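PDB 4DG8: PA1221 from Pseudomonas aeruginosa, which is a protein of the ANL superfamily, combining an AMP-binding enzyme region, modelled with adenosine monophosphate, with a phosphopantetheine attachment site. Local coordinates for residues D255-D269 with L278-H292. Residues are numbered along the deposited sequence; the frame is centred on the assembly and turned at random.
With AMP (adenosine monophosphate), chain B.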
loop_
_atom_site.group_PDB
_atom_site.type_symbol
_atom_site.label_atom_id
_atom_site.label_comp_id
_atom_site.label_asym_id
_atom_site.label_seq_id
_atom_site.Cartn_x
_atom_site.Cartn_y
_atom_site.Cartn_z
ATOM N N ASP A 255 17.089 -10.487 -0.622
ATOM C CA ASP A 255 16.636 -11.645 0.161
ATOM C C ASP A 255 15.222 -11.571 0.782
ATOM O O ASP A 255 14.784 -12.516 1.409
ATOM C CB ASP A 255 17.680 -12.006 1.227
ATOM C CG ASP A 255 17.944 -10.860 2.206
ATOM O OD1 ASP A 255 17.023 -10.038 2.438
ATOM O OD2 ASP A 255 19.071 -10.791 2.751
ATOM N N SER A 256 14.539 -10.435 0.648
ATOM C CA SER A 256 13.252 -10.226 1.300
ATOM C C SER A 256 12.331 -9.547 0.302
ATOM O O SER A 256 12.753 -8.644 -0.419
ATOM C CB SER A 256 13.391 -9.305 2.535
ATOM O OG SER A 256 14.335 -9.805 3.477
ATOM N N ALA A 257 11.079 -9.975 0.235
ATOM C CA ALA A 257 10.194 -9.336 -0.726
ATOM C C ALA A 257 8.735 -9.376 -0.335
ATOM O O ALA A 257 8.280 -10.301 0.326
ATOM C CB ALA A 257 10.397 -9.925 -2.137
ATOM N N TRP A 258 8.019 -8.344 -0.752
ATOM C CA TRP A 258 6.570 -8.352 -0.765
ATOM C C TRP A 258 6.121 -8.594 -2.205
ATOM O O TRP A 258 6.648 -7.994 -3.142
ATOM C CB TRP A 258 6.015 -7.008 -0.277
ATOM C CG TRP A 258 4.566 -6.798 -0.685
ATOM C CD1 TRP A 258 4.112 -6.138 -1.796
ATOM C CD2 TRP A 258 3.399 -7.302 -0.012
ATOM N NE1 TRP A 258 2.742 -6.183 -1.837
ATOM C CE2 TRP A 258 2.278 -6.895 -0.761
ATOM C CE3 TRP A 258 3.196 -8.068 1.149
ATOM C CZ2 TRP A 258 0.956 -7.199 -0.372
ATOM C CZ3 TRP A 258 1.879 -8.384 1.526
ATOM C CH2 TRP A 258 0.785 -7.940 0.772
ATOM N N LEU A 259 5.173 -9.503 -2.374
ATOM C CA LEU A 259 4.531 -9.735 -3.658
ATOM C C LEU A 259 3.052 -9.887 -3.394
ATOM O O LEU A 259 2.626 -10.806 -2.668
ATOM C CB LEU A 259 5.036 -11.022 -4.297
ATOM C CG LEU A 259 6.535 -11.099 -4.572
ATOM C CD1 LEU A 259 6.868 -12.508 -5.030
ATOM C CD2 LEU A 259 6.949 -10.065 -5.622
ATOM N N THR A 260 2.263 -9.007 -3.989
ATOM C CA THR A 260 0.834 -9.112 -3.834
ATOM C C THR A 260 0.338 -10.459 -4.378
ATOM O O THR A 260 0.968 -11.066 -5.258
ATOM C CB THR A 260 0.079 -7.938 -4.488
ATOM O OG1 THR A 260 -1.266 -7.949 -4.009
ATOM C CG2 THR A 260 0.067 -8.080 -6.010
ATOM N N ALA A 261 -0.775 -10.926 -3.822
ATOM C CA ALA A 261 -1.288 -12.269 -4.106
ATOM C C ALA A 261 -1.311 -12.618 -5.594
ATOM O O ALA A 261 -0.813 -13.670 -5.983
ATOM C CB ALA A 261 -2.668 -12.432 -3.520
ATOM N N SER A 262 -1.885 -11.760 -6.432
ATOM C CA SER A 262 -2.051 -12.143 -7.845
ATOM C C SER A 262 -0.691 -12.189 -8.550
ATOM O O SER A 262 -0.461 -13.058 -9.392
ATOM C CB SER A 262 -3.091 -11.260 -8.564
ATOM O OG SER A 262 -2.681 -9.908 -8.592
ATOM N N LEU A 263 0.246 -11.322 -8.139
ATOM C CA LEU A 263 1.602 -11.360 -8.700
ATOM C C LEU A 263 2.348 -12.627 -8.253
ATOM O O LEU A 263 3.012 -13.303 -9.050
ATOM C CB LEU A 263 2.405 -10.108 -8.309
ATOM C CG LEU A 263 3.838 -10.015 -8.873
ATOM C CD1 LEU A 263 3.891 -10.230 -10.414
ATOM C CD2 LEU A 263 4.543 -8.704 -8.477
ATOM N N PHE A 264 2.229 -12.931 -6.965
ATOM C CA PHE A 264 2.714 -14.187 -6.412
ATOM C C PHE A 264 2.183 -15.358 -7.249
ATOM O O PHE A 264 2.948 -16.166 -7.748
ATOM C CB PHE A 264 2.285 -14.296 -4.941
ATOM C CG PHE A 264 2.603 -15.614 -4.292
ATOM C CD1 PHE A 264 3.841 -15.844 -3.706
ATOM C CD2 PHE A 264 1.650 -16.623 -4.249
ATOM C CE1 PHE A 264 4.124 -17.056 -3.092
ATOM C CE2 PHE A 264 1.927 -17.835 -3.646
ATOM C CZ PHE A 264 3.163 -18.052 -3.061
ATOM N N ASN A 265 0.873 -15.425 -7.435
ATOM C CA ASN A 265 0.261 -16.540 -8.157
ATOM C C ASN A 265 0.822 -16.684 -9.578
ATOM O O ASN A 265 1.129 -17.790 -10.025
ATOM C CB ASN A 265 -1.257 -16.351 -8.217
ATOM C CG ASN A 265 -1.892 -16.428 -6.858
ATOM O OD1 ASN A 265 -1.253 -16.865 -5.901
ATOM N ND2 ASN A 265 -3.160 -16.022 -6.758
ATOM N N THR A 266 0.940 -15.561 -10.282
ATOM C CA THR A 266 1.492 -15.559 -11.631
ATOM C C THR A 266 2.936 -16.052 -11.684
ATOM O O THR A 266 3.284 -16.899 -12.515
ATOM C CB THR A 266 1.426 -14.151 -12.240
ATOM O OG1 THR A 266 0.087 -13.678 -12.124
ATOM C CG2 THR A 266 1.809 -14.178 -13.712
ATOM N N LEU A 267 3.771 -15.514 -10.806
ATOM C CA LEU A 267 5.177 -15.899 -10.778
ATOM C C LEU A 267 5.261 -17.383 -10.483
ATOM O O LEU A 267 6.057 -18.101 -11.084
ATOM C CB LEU A 267 5.947 -15.091 -9.730
ATOM C CG LEU A 267 6.054 -13.583 -9.965
ATOM C CD1 LEU A 267 6.794 -12.928 -8.803
ATOM C CD2 LEU A 267 6.744 -13.275 -11.273
ATOM N N VAL A 268 4.399 -17.855 -9.587
ATOM C CA VAL A 268 4.421 -19.260 -9.215
ATOM C C VAL A 268 3.959 -20.183 -10.335
ATOM O O VAL A 268 4.546 -21.244 -10.518
ATOM C CB VAL A 268 3.639 -19.513 -7.911
ATOM C CG1 VAL A 268 3.401 -21.006 -7.705
ATOM C CG2 VAL A 268 4.412 -18.935 -6.742
ATOM N N ASP A 269 2.921 -19.767 -11.077
ATOM C CA ASP A 269 2.411 -20.468 -12.274
ATOM C C ASP A 269 3.482 -20.591 -13.350
ATOM O O ASP A 269 3.668 -21.650 -13.956
ATOM C CB ASP A 269 1.276 -19.663 -12.947
ATOM C CG ASP A 269 -0.081 -19.796 -12.250
ATOM O OD1 ASP A 269 -0.284 -20.747 -11.471
ATOM O OD2 ASP A 269 -0.958 -18.938 -12.517
ATOM N N LEU A 278 15.186 -16.044 -2.083
ATOM C CA LEU A 278 14.426 -15.270 -1.084
ATOM C C LEU A 278 14.440 -15.963 0.276
ATOM O O LEU A 278 14.204 -17.171 0.373
ATOM C CB LEU A 278 12.976 -15.037 -1.529
ATOM C CG LEU A 278 12.770 -14.078 -2.700
ATOM C CD1 LEU A 278 11.266 -13.944 -3.016
ATOM C CD2 LEU A 278 13.390 -12.718 -2.393
ATOM N N ARG A 279 14.793 -15.211 1.316
ATOM C CA ARG A 279 14.756 -15.724 2.685
ATOM C C ARG A 279 13.364 -15.571 3.313
ATOM O O ARG A 279 12.861 -16.471 3.986
ATOM C CB ARG A 279 15.857 -15.079 3.547
ATOM C CG ARG A 279 17.273 -15.640 3.281
ATOM C CD ARG A 279 18.316 -15.142 4.305
ATOM N NE ARG A 279 19.379 -16.135 4.402
ATOM C CZ ARG A 279 19.691 -16.811 5.497
ATOM N NH1 ARG A 279 19.071 -16.572 6.640
ATOM N NH2 ARG A 279 20.657 -17.708 5.449
ATOM N N GLN A 280 12.749 -14.419 3.088
ATOM C CA GLN A 280 11.381 -14.187 3.549
ATOM C C GLN A 280 10.573 -13.492 2.452
ATOM O O GLN A 280 11.008 -12.494 1.847
ATOM C CB GLN A 280 11.361 -13.405 4.883
ATOM C CG GLN A 280 12.092 -12.070 4.823
ATOM C CD GLN A 280 12.511 -11.483 6.181
ATOM O OE1 GLN A 280 12.319 -12.084 7.248
ATOM N NE2 GLN A 280 13.089 -10.277 6.133
ATOM N N LEU A 281 9.403 -14.064 2.187
ATOM C CA LEU A 281 8.468 -13.579 1.189
ATOM C C LEU A 281 7.130 -13.320 1.880
ATOM O O LEU A 281 6.553 -14.216 2.504
ATOM C CB LEU A 281 8.310 -14.629 0.079
ATOM C CG LEU A 281 7.324 -14.337 -1.060
ATOM C CD1 LEU A 281 7.506 -12.918 -1.625
ATOM C CD2 LEU A 281 7.462 -15.368 -2.163
ATOM N N LEU A 282 6.669 -12.083 1.810
ATOM C CA LEU A 282 5.365 -11.704 2.342
ATOM C C LEU A 282 4.438 -11.455 1.172
ATOM O O LEU A 282 4.831 -10.871 0.159
ATOM C CB LEU A 282 5.465 -10.459 3.232
ATOM C CG LEU A 282 6.516 -10.579 4.341
ATOM C CD1 LEU A 282 7.850 -10.022 3.856
ATOM C CD2 LEU A 282 6.071 -9.848 5.573
ATOM N N THR A 283 3.220 -11.957 1.296
ATOM C CA THR A 283 2.215 -11.823 0.257
ATOM C C THR A 283 0.866 -11.558 0.924
ATOM O O THR A 283 0.754 -11.621 2.149
ATOM C CB THR A 283 2.142 -13.077 -0.631
ATOM O OG1 THR A 283 1.201 -12.841 -1.684
ATOM C CG2 THR A 283 1.703 -14.294 0.189
ATOM N N GLY A 284 -0.135 -11.190 0.133
ATOM C CA GLY A 284 -1.410 -10.781 0.698
ATOM C C GLY A 284 -2.109 -9.756 -0.175
ATOM O O GLY A 284 -1.909 -9.724 -1.395
ATOM N N GLY A 285 -2.953 -8.926 0.441
ATOM C CA GLY A 285 -3.662 -7.905 -0.305
ATOM C C GLY A 285 -4.973 -8.426 -0.854
ATOM O O GLY A 285 -5.892 -7.661 -1.095
ATOM N N ASP A 286 -5.044 -9.741 -1.045
ATOM C CA ASP A 286 -6.268 -10.457 -1.391
ATOM C C ASP A 286 -6.202 -11.810 -0.709
ATOM O O ASP A 286 -5.153 -12.193 -0.181
ATOM C CB ASP A 286 -6.387 -10.682 -2.898
ATOM C CG ASP A 286 -7.099 -9.556 -3.599
ATOM O OD1 ASP A 286 -8.317 -9.351 -3.339
ATOM O OD2 ASP A 286 -6.439 -8.888 -4.423
ATOM N N ILE A 287 -7.321 -12.525 -0.722
ATOM C CA ILE A 287 -7.362 -13.906 -0.267
ATOM C C ILE A 287 -6.298 -14.712 -1.015
ATOM O O ILE A 287 -6.265 -14.748 -2.256
ATOM C CB ILE A 287 -8.771 -14.502 -0.508
ATOM C CG1 ILE A 287 -9.773 -13.893 0.463
ATOM C CG2 ILE A 287 -8.796 -16.068 -0.389
ATOM C CD1 ILE A 287 -11.259 -14.191 0.070
ATOM N N LEU A 288 -5.428 -15.363 -0.251
ATOM C CA LEU A 288 -4.372 -16.149 -0.853
ATOM C C LEU A 288 -4.954 -17.413 -1.480
ATOM O O LEU A 288 -5.936 -17.991 -0.983
ATOM C CB LEU A 288 -3.298 -16.518 0.179
ATOM C CG LEU A 288 -2.568 -15.411 0.945
ATOM C CD1 LEU A 288 -1.405 -16.045 1.701
ATOM C CD2 LEU A 288 -2.074 -14.301 0.010
ATOM N N SER A 289 -4.329 -17.844 -2.567
ATOM C CA SER A 289 -4.721 -19.072 -3.250
ATOM C C SER A 289 -3.897 -20.218 -2.648
ATOM O O SER A 289 -2.693 -20.328 -2.874
ATOM C CB SER A 289 -4.428 -18.932 -4.750
ATOM O OG SER A 289 -4.424 -20.176 -5.407
ATOM N N VAL A 290 -4.565 -21.081 -1.897
ATOM C CA VAL A 290 -3.898 -22.214 -1.288
ATOM C C VAL A 290 -3.157 -23.074 -2.329
ATOM O O VAL A 290 -2.036 -23.501 -2.083
ATOM C CB VAL A 290 -4.873 -23.046 -0.414
ATOM C CG1 VAL A 290 -4.176 -24.292 0.147
ATOM C CG2 VAL A 290 -5.437 -22.170 0.731
ATOM N N PRO A 291 -3.765 -23.323 -3.495
ATOM C CA PRO A 291 -3.002 -24.147 -4.448
ATOM C C PRO A 291 -1.661 -23.525 -4.879
ATOM O O PRO A 291 -0.694 -24.262 -5.090
ATOM C CB PRO A 291 -3.953 -24.269 -5.641
ATOM C CG PRO A 291 -5.330 -24.175 -5.012
ATOM C CD PRO A 291 -5.173 -23.143 -3.910
ATOM N N HIS A 292 -1.604 -22.201 -5.010
ATOM C CA HIS A 292 -0.356 -21.531 -5.386
ATOM C C HIS A 292 0.647 -21.493 -4.205
ATOM O O HIS A 292 1.847 -21.666 -4.401
ATOM C CB HIS A 292 -0.635 -20.113 -5.920
ATOM C CG HIS A 292 -1.311 -20.093 -7.257
ATOM N ND1 HIS A 292 -2.681 -20.182 -7.409
ATOM C CD2 HIS A 292 -0.801 -20.006 -8.509
ATOM C CE1 HIS A 292 -2.982 -20.152 -8.695
ATOM N NE2 HIS A 292 -1.858 -20.049 -9.383
HETATM P P AMP B . -5.352 -1.735 1.192
HETATM O O1P AMP B . -5.299 -1.104 -0.183
HETATM O O2P AMP B . -4.073 -2.325 1.771
HETATM O O3P AMP B . -5.923 -0.684 2.127
HETATM O "O5'" AMP B . -6.500 -2.833 1.229
HETATM C "C5'" AMP B . -6.922 -3.391 2.459
HETATM C "C4'" AMP B . -7.971 -4.449 2.257
HETATM O "O4'" AMP B . -7.469 -5.487 1.373
HETATM C "C3'" AMP B . -8.397 -5.197 3.506
HETATM O "O3'" AMP B . -9.343 -4.473 4.286
HETATM C "C2'" AMP B . -8.934 -6.506 2.943
HETATM O "O2'" AMP B . -10.246 -6.322 2.423
HETATM C "C1'" AMP B . -7.977 -6.747 1.772
HETATM N N9 AMP B . -6.838 -7.613 2.155
HETATM C C8 AMP B . -5.589 -7.165 2.430
HETATM N N7 AMP B . -4.753 -8.182 2.751
HETATM C C5 AMP B . -5.458 -9.322 2.701
HETATM C C6 AMP B . -5.177 -10.766 2.932
HETATM N N6 AMP B . -3.952 -11.188 3.295
HETATM N N1 AMP B . -6.191 -11.649 2.763
HETATM C C2 AMP B . -7.418 -11.223 2.396
HETATM N N3 AMP B . -7.740 -9.933 2.169
HETATM C C4 AMP B . -6.828 -8.944 2.298
HETATM O O HOH W 1 -1.955 -16.287 -3.381
HETATM O O HOH W 2 -5.036 -15.070 -5.018
#
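Ala257 lies beside Leu281 on the parallel strands 256-260 and 280-284: Leu282 N gives a nearly straight bond to Ala257 O (2.8 Å), flanked by Ala257 N to Gln280 O and Leu259 N to Leu282 O. Asp255 O takes both Arg279 N and Gln280 N. Further along, a chi1 of -176° swings Thr283 OG1 away from its own backbone N and onto Leu259 O, to which it donates at 2.7 Å, and Ala261 N, in the first turn of helix 261-270, binds Gly284 O.

Gln280 NE2 reaches Ser256 OG (3.0 Å), which itself donates to Asp255 OD1; Gln280 OE1 is taken by Phe201 N, and Asp255 OD1 by Arg206 N.

At the helix end of the contact, the His292 ring nests among Phe264, Asn265, Val268 and Asp269. Asn265 lays CB over one ring face, its amide stacked 25° from the ring plane, while Asp269 OD1 sits at the ring edge, weakly bonded to NE2. Ser289 OG bonds ND1, so both ring nitrogens have a partner. One water ties Asn265 OD1 to Ser289 N, another ND2 to Ile287 O.

Among apolar groups, Leu281 CD1 presses tightly on Leu259 CD1 (3.5 Å), and Leu281 CD2 meets Phe264 CE1 at the ring edge (3.9 Å). On the opposite sheet face, Trp258 runs its six-membered ring along Leu282 to Gly284.

The beta-alpha-beta unit puts Gly285 N 3.0 Å from N7 of adenosine monophosphate. Ser256 is bonded through its backbone to Arg206 and Leu208, strand 304-309 flanks 280-284 beyond, and helix 290-299 packs against Phe264 and Val268.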